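PDB 2PF5: tumor necrosis factor-inducible gene 6 protein from Homo sapiens, which regulates extracellular matrix organisation, binding hyaluronan and transferring heavy chains from inter-alpha-inhibitor to it by transesterification. Local coordinates for residues 1-6 with 89-95; 11-16 with 48-54; 54-60 with 75-81. All blocks are in the same frame, centred on the assembly; numbering follows the deposited sequence.

All three contacts are partly buried and tie strands of the Link module's mixed sheet together or anchor a loop to it. Contacts 1 and 2 are centred about 6 Å from the centre of the chain, contact 3 about 8 Å. Contact 1 pairs the N-terminal strand with strand 89-93, and contact 3 pairs strands 56-61 and 74-80. Contact 2 has no strand pairing: aromatic side chains fix the loop 11-16 to strand 50-51 and its flanks. Contacts 1 and 2 meet where Asp89 OD1 accepts from Tyr12 N and Tyr91 OH bonds Ala48 O; contacts 2 and 3 share Lys54. Buried tryptophan packing in contact 2 contrasts with the exposed polar end of contact 3.

Contact 1: 1-6 with 89-95; sequences GVYHRE and DAYCYNP
His4, its CG swung away from the backbone N (chi1 166°), sends its imidazole along strand 89-93 to Asp89, while Tyr3, its CG between backbone N and carbonyl carbon (chi1 63°), lays its ring over Cys92. His4 NE2 donates to Asp89 OD2 at 2.8 Å; the acceptor sits in the imidazole plane, but the donor stands above the carboxylate plane. A water shared with Glu6 OE2 also donates to OD2, and this probably eases the closeness of the two carboxylates. Asp89 OD1 accepts from Tyr12 N. Tyr91 CE2 packs against His4 CB at 3.6 Å, and Tyr91 OH bonds Ala48 O. On the other face of the sheet, shared by Tyr3, Arg5, Ala90 and Cys92, Cys92 CB lies over the Tyr3 ring, 3.8 Å from its centroid, a CH-pi contact near which SG stands obliquely. That sulfur forms the disulfide with Cys23, and Glu26 takes both Tyr3 OH and Arg5 NE. Backbone bonds at Tyr3-Cys92 and Arg5-Ala90 alternate with the non-hydrogen-bonded pairs Val2-Tyr93 and His4-Tyr91. Val2 and Tyr91 reach helix 33-41. This antiparallel pairing of the first and last strands closes the Link module, a fold of the C-type lectin clan.

Contact 2: 11-16 with 48-54; sequences KYKLTY and AAGWMAK
The loop carrying Tyr12 and Tyr16 runs almost the same way as 48-54, end-to-end directions 5° apart, but the backbones stay separate, the CA atoms of Tyr16 and Trp51 being 6.1 Å apart, and side chains bridge the gap. The main bridge is the buried Trp51 indole. Its CG lies beside the backbone N (chi1 -65°), which turns the ring toward the loop. NE1 donates to Leu14 O at 2.9 Å; the carbonyl oxygen lies in the indole plane, yet the bond is bent, and NE1 also makes a weak bond to Glu86 O. One face of the indole carries the start of helix 16-25: Tyr16 CA sits over the five-membered ring, 3.6 Å from its centroid. From there the phenol slants past the six-membered ring, CD1 reaching Trp51 CE3 at 3.4 Å with the planes inclined at 57°. Arg84 adds a cation-pi contact to the phenol. Farther along, a water links Tyr16 OH to Lys54 N, in the more open part of the contact. At the other end of the loop Tyr12 uses its hydroxyl as acceptor for Ala49 N at 3.0 Å, so that its side chain reaches the backbone just before strand 50-51, and CZ packs on Ala49 CB at 4.1 Å. Lys11 CE lies over one face of the Tyr12 ring, and Trp88 meets both Tyr12 and Trp51 edge-to-face. Thr15 occupies the N-cap position of helix 16-25. A loop and helix start are thus anchored on a buried tryptophan of the sheet, joining one helix of the Link module to its central strands.

Contact 3: 54-60 with 75-81; sequences KGRVGYP and IIDYGIR
Packing is close where Tyr59 meets Ile76 and Tyr78; the Arg56-Ile80 end is also close in backbone, CA to CA 3.8 Å, but lies on the solvent side, Asp77 and Ile80 being exposed. Tyr59 and Ile76 run side by side in the same direction. CG of Tyr59 stands between backbone N and carbonyl carbon (chi1 59°), and this swings the ring across to the neighbouring strand, where Ile76 CB lies over its face, 3.8 Å from the centroid, and CG1 touches CZ at 3.6 Å. An edge of the same ring points toward the face of Tyr78 in an offset edge-to-face pair with planes 89° apart. One water holds both hydroxyls. Val57 CG1 extends this face along Tyr78 CD2, and its CG2 presses on Arg81 CG at 3.4 Å. Tyr78 also meets Trp88 edge-to-face, while Tyr91 touches Tyr59 from strand 89-93. In the backbone, Val57 O accepts from Tyr78 N and Val57 N donates to Gly79 O, as in a beta bulge. Arg81 NH2 returns to Tyr78 O, and its NE forms a salt bridge to Glu86. Gly58 brings its CA within 3.0 Å of Ile76 O.

On the opposite face, Pro60 and Ile75 meet helix 33-41, whereas the other end is polar and exposed. There Arg56 NH1 forms a salt bridge to Asp77 OD1 at 2.9 Å, arriving on the syn side with the oxygen near the guanidinium plane. Gly79 N reaches that oxygen from the other face of the carboxylate, making an Asx turn, so two donors steady Asp77. Ile80 CG1 lies over one guanidinium face. The two strands, which flank the unmodelled residues 65-71 in sequence, form an antiparallel pair of the Link module, the domain that interacts with hyaluronan.

Contact 1: 1-6 with 89-95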
loop_
_atom_site.group_PDB
_atom_site.type_symbol
_atom_site.label_atom_id
_atom_site.label_comp_id
_atom_site.label_asym_id
_atom_site.label_seq_id
_atom_site.Cartn_x
_atom_site.Cartn_y
_atom_site.Cartn_z
ATOM N N GLY A 1 -11.605 3.435 -5.487
ATOM C CA GLY A 1 -10.552 4.379 -5.038
ATOM C C GLY A 1 -9.443 3.506 -4.450
ATOM O O GLY A 1 -9.268 2.348 -4.840
ATOM N N VAL A 2 -8.719 4.052 -3.493
ATOM C CA VAL A 2 -7.561 3.377 -2.921
ATOM C C VAL A 2 -7.921 2.886 -1.519
ATOM O O VAL A 2 -8.665 3.560 -0.787
ATOM C CB VAL A 2 -6.366 4.366 -2.871
ATOM C CG1 VAL A 2 -5.131 3.722 -2.126
ATOM C CG2 VAL A 2 -5.999 4.816 -4.300
ATOM N N TYR A 3 -7.409 1.725 -1.127
ATOM C CA TYR A 3 -7.668 1.236 0.216
ATOM C C TYR A 3 -6.540 0.359 0.731
ATOM O O TYR A 3 -5.714 -0.109 -0.049
ATOM C CB TYR A 3 -9.018 0.489 0.291
ATOM C CG TYR A 3 -9.108 -0.760 -0.565
ATOM C CD1 TYR A 3 -8.716 -2.005 -0.060
ATOM C CD2 TYR A 3 -9.602 -0.697 -1.879
ATOM C CE1 TYR A 3 -8.805 -3.149 -0.845
ATOM C CE2 TYR A 3 -9.711 -1.828 -2.659
ATOM C CZ TYR A 3 -9.323 -3.059 -2.129
ATOM O OH TYR A 3 -9.424 -4.208 -2.888
ATOM N N HIS A 4 -6.544 0.138 2.043
ATOM C CA HIS A 4 -5.479 -0.621 2.721
ATOM C C HIS A 4 -5.980 -2.032 3.005
ATOM O O HIS A 4 -7.135 -2.214 3.441
ATOM C CB HIS A 4 -5.118 0.098 4.010
ATOM C CG HIS A 4 -4.299 -0.706 4.977
ATOM N ND1 HIS A 4 -4.841 -1.257 6.116
ATOM C CD2 HIS A 4 -2.974 -0.996 5.011
ATOM C CE1 HIS A 4 -3.893 -1.889 6.795
ATOM N NE2 HIS A 4 -2.750 -1.736 6.148
ATOM N N ARG A 5 -5.108 -3.023 2.827
ATOM C CA ARG A 5 -5.471 -4.407 3.150
ATOM C C ARG A 5 -4.320 -5.105 3.888
ATOM O O ARG A 5 -3.147 -4.922 3.543
ATOM C CB ARG A 5 -5.855 -5.198 1.884
ATOM C CG ARG A 5 -7.241 -4.909 1.266
ATOM C CD ARG A 5 -8.415 -5.674 1.949
ATOM N NE ARG A 5 -9.736 -5.357 1.385
ATOM C CZ ARG A 5 -10.479 -4.279 1.658
ATOM N NH1 ARG A 5 -10.071 -3.320 2.503
ATOM N NH2 ARG A 5 -11.644 -4.141 1.052
ATOM N N GLU A 6 -4.676 -5.879 4.913
ATOM C CA GLU A 6 -3.744 -6.778 5.620
ATOM C C GLU A 6 -3.962 -8.203 5.129
ATOM O O GLU A 6 -5.089 -8.554 4.706
ATOM C CB GLU A 6 -4.107 -6.833 7.095
ATOM C CG GLU A 6 -3.806 -5.611 7.887
ATOM C CD GLU A 6 -4.035 -5.856 9.353
ATOM O OE1 GLU A 6 -4.718 -6.833 9.720
ATOM O OE2 GLU A 6 -3.528 -5.071 10.145
ATOM N N ASP A 89 1.922 -4.573 4.500
ATOM C CA ASP A 89 0.532 -4.656 4.102
ATOM C C ASP A 89 0.440 -4.382 2.593
ATOM O O ASP A 89 1.441 -4.498 1.864
ATOM C CB ASP A 89 -0.306 -3.688 4.966
ATOM C CG ASP A 89 -0.441 -4.157 6.408
ATOM O OD1 ASP A 89 -0.240 -5.367 6.717
ATOM O OD2 ASP A 89 -0.771 -3.300 7.255
ATOM N N ALA A 90 -0.743 -3.991 2.114
ATOM C CA ALA A 90 -0.949 -3.707 0.700
ATOM C C ALA A 90 -1.823 -2.457 0.555
ATOM O O ALA A 90 -2.748 -2.260 1.331
ATOM C CB ALA A 90 -1.626 -4.892 0.011
ATOM N N TYR A 91 -1.508 -1.639 -0.443
ATOM C CA TYR A 91 -2.378 -0.538 -0.888
ATOM C C TYR A 91 -2.912 -0.893 -2.258
ATOM O O TYR A 91 -2.143 -1.044 -3.216
ATOM C CB TYR A 91 -1.645 0.830 -0.878
ATOM C CG TYR A 91 -1.523 1.296 0.529
ATOM C CD1 TYR A 91 -0.328 1.115 1.227
ATOM C CD2 TYR A 91 -2.639 1.833 1.218
ATOM C CE1 TYR A 91 -0.212 1.503 2.569
ATOM C CE2 TYR A 91 -2.543 2.207 2.560
ATOM C CZ TYR A 91 -1.310 2.037 3.226
ATOM O OH TYR A 91 -1.175 2.385 4.550
ATOM N N CYS A 92 -4.232 -1.087 -2.325
ATOM C CA CYS A 92 -4.914 -1.483 -3.540
ATOM C C CYS A 92 -5.644 -0.300 -4.203
ATOM O O CYS A 92 -6.142 0.610 -3.531
ATOM C CB CYS A 92 -5.976 -2.529 -3.238
ATOM S SG CYS A 92 -5.405 -4.079 -2.508
ATOM N N TYR A 93 -5.755 -0.389 -5.520
ATOM C CA TYR A 93 -6.596 0.515 -6.314
ATOM C C TYR A 93 -7.684 -0.281 -7.051
ATOM O O TYR A 93 -7.386 -1.190 -7.842
ATOM C CB TYR A 93 -5.749 1.313 -7.298
ATOM C CG TYR A 93 -6.618 2.242 -8.139
ATOM C CD1 TYR A 93 -7.376 3.251 -7.524
ATOM C CD2 TYR A 93 -6.691 2.115 -9.513
ATOM C CE1 TYR A 93 -8.207 4.101 -8.276
ATOM C CE2 TYR A 93 -7.526 2.990 -10.302
ATOM C CZ TYR A 93 -8.251 3.984 -9.644
ATOM O OH TYR A 93 -9.079 4.834 -10.345
ATOM N N ASN A 94 -8.946 0.040 -6.762
ATOM C CA ASN A 94 -10.082 -0.566 -7.466
ATOM C C ASN A 94 -11.107 0.548 -7.706
ATOM O O ASN A 94 -11.893 0.820 -6.810
ATOM C CB ASN A 94 -10.711 -1.658 -6.603
ATOM C CG ASN A 94 -11.644 -2.561 -7.370
ATOM O OD1 ASN A 94 -12.412 -2.119 -8.234
ATOM N ND2 ASN A 94 -11.627 -3.832 -7.025
ATOM N N PRO A 95 -11.112 1.177 -8.894
ATOM C CA PRO A 95 -12.030 2.334 -9.133
ATOM C C PRO A 95 -13.515 1.979 -9.302
ATOM O O PRO A 95 -13.847 0.817 -9.547
ATOM C CB PRO A 95 -11.499 2.922 -10.437
ATOM C CG PRO A 95 -10.972 1.730 -11.180
ATOM C CD PRO A 95 -10.301 0.879 -10.090
HETATM O O HOH W 1 -2.228 -3.018 9.490
#

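Contact 2: 11-16 with 48-54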
loop_
_atom_site.group_PDB
_atom_site.type_symbol
_atom_site.label_atom_id
_atom_site.label_comp_id
_atom_site.label_asym_id
_atom_site.label_seq_id
_atom_site.Cartn_x
_atom_site.Cartn_y
_atom_site.Cartn_z
ATOM N N LYS A 11 -1.123 -8.032 10.585
ATOM C CA LYS A 11 -0.349 -6.891 10.112
ATOM C C LYS A 11 1.048 -7.327 9.630
ATOM O O LYS A 11 1.696 -8.159 10.287
ATOM C CB LYS A 11 -0.215 -5.868 11.254
ATOM C CG LYS A 11 0.530 -4.587 10.838
ATOM C CD LYS A 11 0.595 -3.577 11.998
ATOM C CE LYS A 11 1.015 -2.203 11.472
ATOM N NZ LYS A 11 0.929 -1.195 12.575
ATOM N N TYR A 12 1.466 -6.767 8.502
ATOM C CA TYR A 12 2.795 -6.966 7.886
ATOM C C TYR A 12 3.097 -8.449 7.643
ATOM O O TYR A 12 4.052 -9.019 8.200
ATOM C CB TYR A 12 3.918 -6.286 8.710
ATOM C CG TYR A 12 3.827 -4.762 8.843
ATOM C CD1 TYR A 12 3.000 -3.984 8.010
ATOM C CD2 TYR A 12 4.606 -4.101 9.773
ATOM C CE1 TYR A 12 2.936 -2.591 8.158
ATOM C CE2 TYR A 12 4.560 -2.726 9.921
ATOM C CZ TYR A 12 3.744 -1.971 9.104
ATOM O OH TYR A 12 3.736 -0.605 9.293
ATOM N N LYS A 13 2.259 -9.079 6.831
ATOM C CA LYS A 13 2.407 -10.490 6.540
ATOM C C LYS A 13 2.281 -10.798 5.033
ATOM O O LYS A 13 2.179 -11.961 4.645
ATOM C CB LYS A 13 1.412 -11.287 7.405
ATOM C CG LYS A 13 2.023 -11.697 8.754
ATOM C CD LYS A 13 1.005 -11.745 9.848
ATOM C CE LYS A 13 1.665 -12.037 11.200
ATOM N NZ LYS A 13 2.332 -13.378 11.280
ATOM N N LEU A 14 2.313 -9.765 4.183
ATOM C CA LEU A 14 2.259 -9.977 2.734
ATOM C C LEU A 14 3.589 -9.674 2.060
ATOM O O LEU A 14 4.145 -8.596 2.237
ATOM C CB LEU A 14 1.166 -9.120 2.048
ATOM C CG LEU A 14 -0.274 -9.351 2.535
ATOM C CD1 LEU A 14 -1.117 -8.140 2.093
ATOM C CD2 LEU A 14 -0.833 -10.610 1.980
ATOM N N THR A 15 4.084 -10.626 1.259
ATOM C CA THR A 15 5.213 -10.348 0.367
ATOM C C THR A 15 4.678 -9.480 -0.758
ATOM O O THR A 15 3.445 -9.313 -0.891
ATOM C CB THR A 15 5.812 -11.632 -0.240
ATOM O OG1 THR A 15 4.810 -12.256 -1.054
ATOM C CG2 THR A 15 6.289 -12.625 0.872
ATOM N N TYR A 16 5.576 -8.944 -1.584
ATOM C CA TYR A 16 5.166 -8.140 -2.723
ATOM C C TYR A 16 4.217 -8.925 -3.633
ATOM O O TYR A 16 3.167 -8.430 -4.018
ATOM C CB TYR A 16 6.376 -7.662 -3.539
ATOM C CG TYR A 16 5.979 -6.875 -4.776
ATOM C CD1 TYR A 16 5.223 -5.702 -4.651
ATOM C CD2 TYR A 16 6.349 -7.297 -6.061
ATOM C CE1 TYR A 16 4.830 -4.973 -5.768
ATOM C CE2 TYR A 16 5.977 -6.542 -7.208
ATOM C CZ TYR A 16 5.202 -5.395 -7.038
ATOM O OH TYR A 16 4.823 -4.604 -8.102
ATOM N N ALA A 48 0.292 2.435 8.435
ATOM C CA ALA A 48 0.729 1.060 8.165
ATOM C C ALA A 48 1.402 0.992 6.813
ATOM O O ALA A 48 0.777 1.266 5.770
ATOM C CB ALA A 48 -0.470 0.075 8.227
ATOM N N ALA A 49 2.681 0.615 6.815
ATOM C CA ALA A 49 3.440 0.532 5.582
ATOM C C ALA A 49 2.841 -0.594 4.731
ATOM O O ALA A 49 2.539 -1.682 5.254
ATOM C CB ALA A 49 4.925 0.246 5.902
ATOM N N GLY A 50 2.695 -0.344 3.440
ATOM C CA GLY A 50 2.203 -1.341 2.514
ATOM C C GLY A 50 2.888 -1.309 1.167
ATOM O O GLY A 50 3.315 -0.257 0.711
ATOM N N TRP A 51 2.926 -2.472 0.509
ATOM C CA TRP A 51 3.309 -2.578 -0.894
ATOM C C TRP A 51 2.373 -1.772 -1.817
ATOM O O TRP A 51 1.147 -1.713 -1.615
ATOM C CB TRP A 51 3.294 -4.043 -1.357
ATOM C CG TRP A 51 4.320 -4.929 -0.668
ATOM C CD1 TRP A 51 4.086 -5.865 0.308
ATOM C CD2 TRP A 51 5.731 -4.965 -0.941
ATOM N NE1 TRP A 51 5.288 -6.477 0.664
ATOM C CE2 TRP A 51 6.302 -5.936 -0.091
ATOM C CE3 TRP A 51 6.565 -4.261 -1.827
ATOM C CZ2 TRP A 51 7.687 -6.247 -0.111
ATOM C CZ3 TRP A 51 7.956 -4.537 -1.827
ATOM C CH2 TRP A 51 8.493 -5.538 -0.974
ATOM N N MET A 52 2.979 -1.187 -2.840
ATOM C CA MET A 52 2.244 -0.497 -3.892
ATOM C C MET A 52 2.916 -0.777 -5.222
ATOM O O MET A 52 3.860 -1.559 -5.278
ATOM C CB MET A 52 2.089 1.007 -3.553
ATOM C CG MET A 52 3.357 1.828 -3.723
ATOM S SD MET A 52 3.238 3.543 -3.077
ATOM C CE MET A 52 3.521 3.199 -1.399
ATOM N N ALA A 53 2.441 -0.157 -6.304
ATOM C CA ALA A 53 2.949 -0.466 -7.627
ATOM C C ALA A 53 4.483 -0.317 -7.695
ATOM O O ALA A 53 5.097 0.532 -7.036
ATOM C CB ALA A 53 2.290 0.395 -8.674
ATOM N N LYS A 54 5.091 -1.191 -8.483
ATOM C CA LYS A 54 6.525 -1.152 -8.755
ATOM C C LYS A 54 7.384 -1.695 -7.611
ATOM O O LYS A 54 8.592 -1.636 -7.662
ATOM C CB LYS A 54 6.978 0.259 -9.127
ATOM C CG LYS A 54 6.527 0.745 -10.476
ATOM C CD LYS A 54 7.167 2.069 -10.817
ATOM C CE LYS A 54 8.634 1.893 -11.229
ATOM N NZ LYS A 54 9.575 3.011 -10.849
HETATM O O HOH W 2 3.537 -3.125 -10.241
#

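Contact 3: 54-60 with 75-81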
loop_
_atom_site.group_PDB
_atom_site.type_symbol
_atom_site.label_atom_id
_atom_site.label_comp_id
_atom_site.label_asym_id
_atom_site.label_seq_id
_atom_site.Cartn_x
_atom_site.Cartn_y
_atom_site.Cartn_z
ATOM N N LYS A 54 5.091 -1.191 -8.483
ATOM C CA LYS A 54 6.525 -1.152 -8.755
ATOM C C LYS A 54 7.384 -1.695 -7.611
ATOM O O LYS A 54 8.592 -1.636 -7.662
ATOM C CB LYS A 54 6.978 0.259 -9.127
ATOM C CG LYS A 54 6.527 0.745 -10.476
ATOM C CD LYS A 54 7.167 2.069 -10.817
ATOM C CE LYS A 54 8.634 1.893 -11.229
ATOM N NZ LYS A 54 9.575 3.011 -10.849
ATOM N N GLY A 55 6.734 -2.211 -6.580
ATOM C CA GLY A 55 7.404 -2.667 -5.385
ATOM C C GLY A 55 7.857 -1.603 -4.400
ATOM O O GLY A 55 8.687 -1.858 -3.561
ATOM N N ARG A 56 7.304 -0.405 -4.502
ATOM C CA ARG A 56 7.438 0.584 -3.449
ATOM C C ARG A 56 6.681 0.195 -2.181
ATOM O O ARG A 56 5.674 -0.466 -2.261
ATOM C CB ARG A 56 6.954 1.942 -3.941
ATOM C CG ARG A 56 7.454 3.107 -3.123
ATOM C CD ARG A 56 7.208 4.465 -3.743
ATOM N NE ARG A 56 7.908 4.636 -4.996
ATOM C CZ ARG A 56 9.198 4.848 -5.084
ATOM N NH1 ARG A 56 9.918 4.956 -3.991
ATOM N NH2 ARG A 56 9.765 4.979 -6.261
ATOM N N VAL A 57 7.162 0.634 -1.023
ATOM C CA VAL A 57 6.434 0.455 0.211
ATOM C C VAL A 57 6.296 1.845 0.815
ATOM O O VAL A 57 7.217 2.630 0.786
ATOM C CB VAL A 57 7.167 -0.494 1.162
ATOM C CG1 VAL A 57 6.534 -0.477 2.581
ATOM C CG2 VAL A 57 7.146 -1.928 0.598
ATOM N N GLY A 58 5.138 2.156 1.376
ATOM C CA GLY A 58 5.024 3.431 2.065
ATOM C C GLY A 58 3.667 3.516 2.729
ATOM O O GLY A 58 2.936 2.527 2.809
ATOM N N TYR A 59 3.337 4.701 3.226
ATOM C CA TYR A 59 2.002 4.855 3.846
ATOM C C TYR A 59 1.606 6.312 3.905
ATOM O O TYR A 59 2.468 7.168 4.050
ATOM C CB TYR A 59 1.937 4.236 5.247
ATOM C CG TYR A 59 2.911 4.767 6.278
ATOM C CD1 TYR A 59 2.525 5.765 7.186
ATOM C CD2 TYR A 59 4.193 4.221 6.409
ATOM C CE1 TYR A 59 3.403 6.234 8.174
ATOM C CE2 TYR A 59 5.088 4.694 7.407
ATOM C CZ TYR A 59 4.680 5.688 8.273
ATOM O OH TYR A 59 5.536 6.148 9.244
ATOM N N PRO A 60 0.285 6.583 3.786
ATOM C CA PRO A 60 -0.163 7.975 3.727
ATOM C C PRO A 60 -0.457 8.619 5.080
ATOM O O PRO A 60 -1.226 8.058 5.893
ATOM C CB PRO A 60 -1.449 7.889 2.877
ATOM C CG PRO A 60 -2.020 6.534 3.148
ATOM C CD PRO A 60 -0.826 5.620 3.562
ATOM N N ILE A 75 3.191 11.017 1.941
ATOM C CA ILE A 75 3.466 9.582 1.927
ATOM C C ILE A 75 4.860 9.382 2.500
ATOM O O ILE A 75 5.816 10.025 2.055
ATOM C CB ILE A 75 3.352 9.009 0.507
ATOM C CG1 ILE A 75 1.890 9.108 0.010
ATOM C CG2 ILE A 75 3.844 7.498 0.455
ATOM C CD1 ILE A 75 1.769 8.807 -1.453
ATOM N N ILE A 76 4.975 8.531 3.516
ATOM C CA ILE A 76 6.284 8.185 4.064
ATOM C C ILE A 76 6.807 7.126 3.091
ATOM O O ILE A 76 6.148 6.102 2.882
ATOM C CB ILE A 76 6.171 7.639 5.514
ATOM C CG1 ILE A 76 5.472 8.674 6.419
ATOM C CG2 ILE A 76 7.568 7.167 6.055
ATOM C CD1 ILE A 76 6.217 10.005 6.580
ATOM N N ASP A 77 7.939 7.406 2.438
ATOM C CA ASP A 77 8.424 6.528 1.366
ATOM C C ASP A 77 9.471 5.553 1.970
ATOM O O ASP A 77 10.500 5.987 2.437
ATOM C CB ASP A 77 9.043 7.414 0.234
ATOM C CG ASP A 77 9.700 6.599 -0.897
ATOM O OD1 ASP A 77 9.198 5.500 -1.241
ATOM O OD2 ASP A 77 10.681 7.113 -1.484
ATOM N N TYR A 78 9.187 4.249 1.977
ATOM C CA TYR A 78 10.211 3.260 2.358
ATOM C C TYR A 78 10.962 2.787 1.108
ATOM O O TYR A 78 11.824 1.907 1.177
ATOM C CB TYR A 78 9.558 2.053 3.050
ATOM C CG TYR A 78 9.143 2.246 4.504
ATOM C CD1 TYR A 78 9.212 3.491 5.141
ATOM C CD2 TYR A 78 8.651 1.162 5.232
ATOM C CE1 TYR A 78 8.841 3.635 6.477
ATOM C CE2 TYR A 78 8.246 1.304 6.550
ATOM C CZ TYR A 78 8.344 2.530 7.167
ATOM O OH TYR A 78 7.965 2.631 8.503
ATOM N N GLY A 79 10.648 3.390 -0.041
ATOM C CA GLY A 79 11.351 3.096 -1.286
ATOM C C GLY A 79 10.937 1.825 -2.017
ATOM O O GLY A 79 10.214 1.003 -1.495
ATOM N N ILE A 80 11.444 1.651 -3.237
ATOM C CA ILE A 80 11.252 0.363 -3.912
ATOM C C ILE A 80 12.269 -0.593 -3.282
ATOM O O ILE A 80 13.486 -0.334 -3.349
ATOM C CB ILE A 80 11.469 0.482 -5.411
ATOM C CG1 ILE A 80 10.348 1.361 -6.032
ATOM C CG2 ILE A 80 11.525 -0.944 -6.068
ATOM C CD1 ILE A 80 10.734 1.813 -7.425
ATOM N N ARG A 81 11.740 -1.650 -2.672
ATOM C CA ARG A 81 12.477 -2.589 -1.816
ATOM C C ARG A 81 13.223 -3.595 -2.669
ATOM O O ARG A 81 12.652 -4.220 -3.565
ATOM C CB ARG A 81 11.515 -3.331 -0.883
ATOM C CG ARG A 81 10.493 -2.377 -0.100
ATOM C CD ARG A 81 11.214 -1.365 0.774
ATOM N NE ARG A 81 12.095 -2.004 1.745
ATOM C CZ ARG A 81 13.148 -1.437 2.338
ATOM N NH1 ARG A 81 13.869 -2.172 3.170
ATOM N NH2 ARG A 81 13.525 -0.173 2.088
HETATM O O HOH W 3 8.106 5.049 9.500
#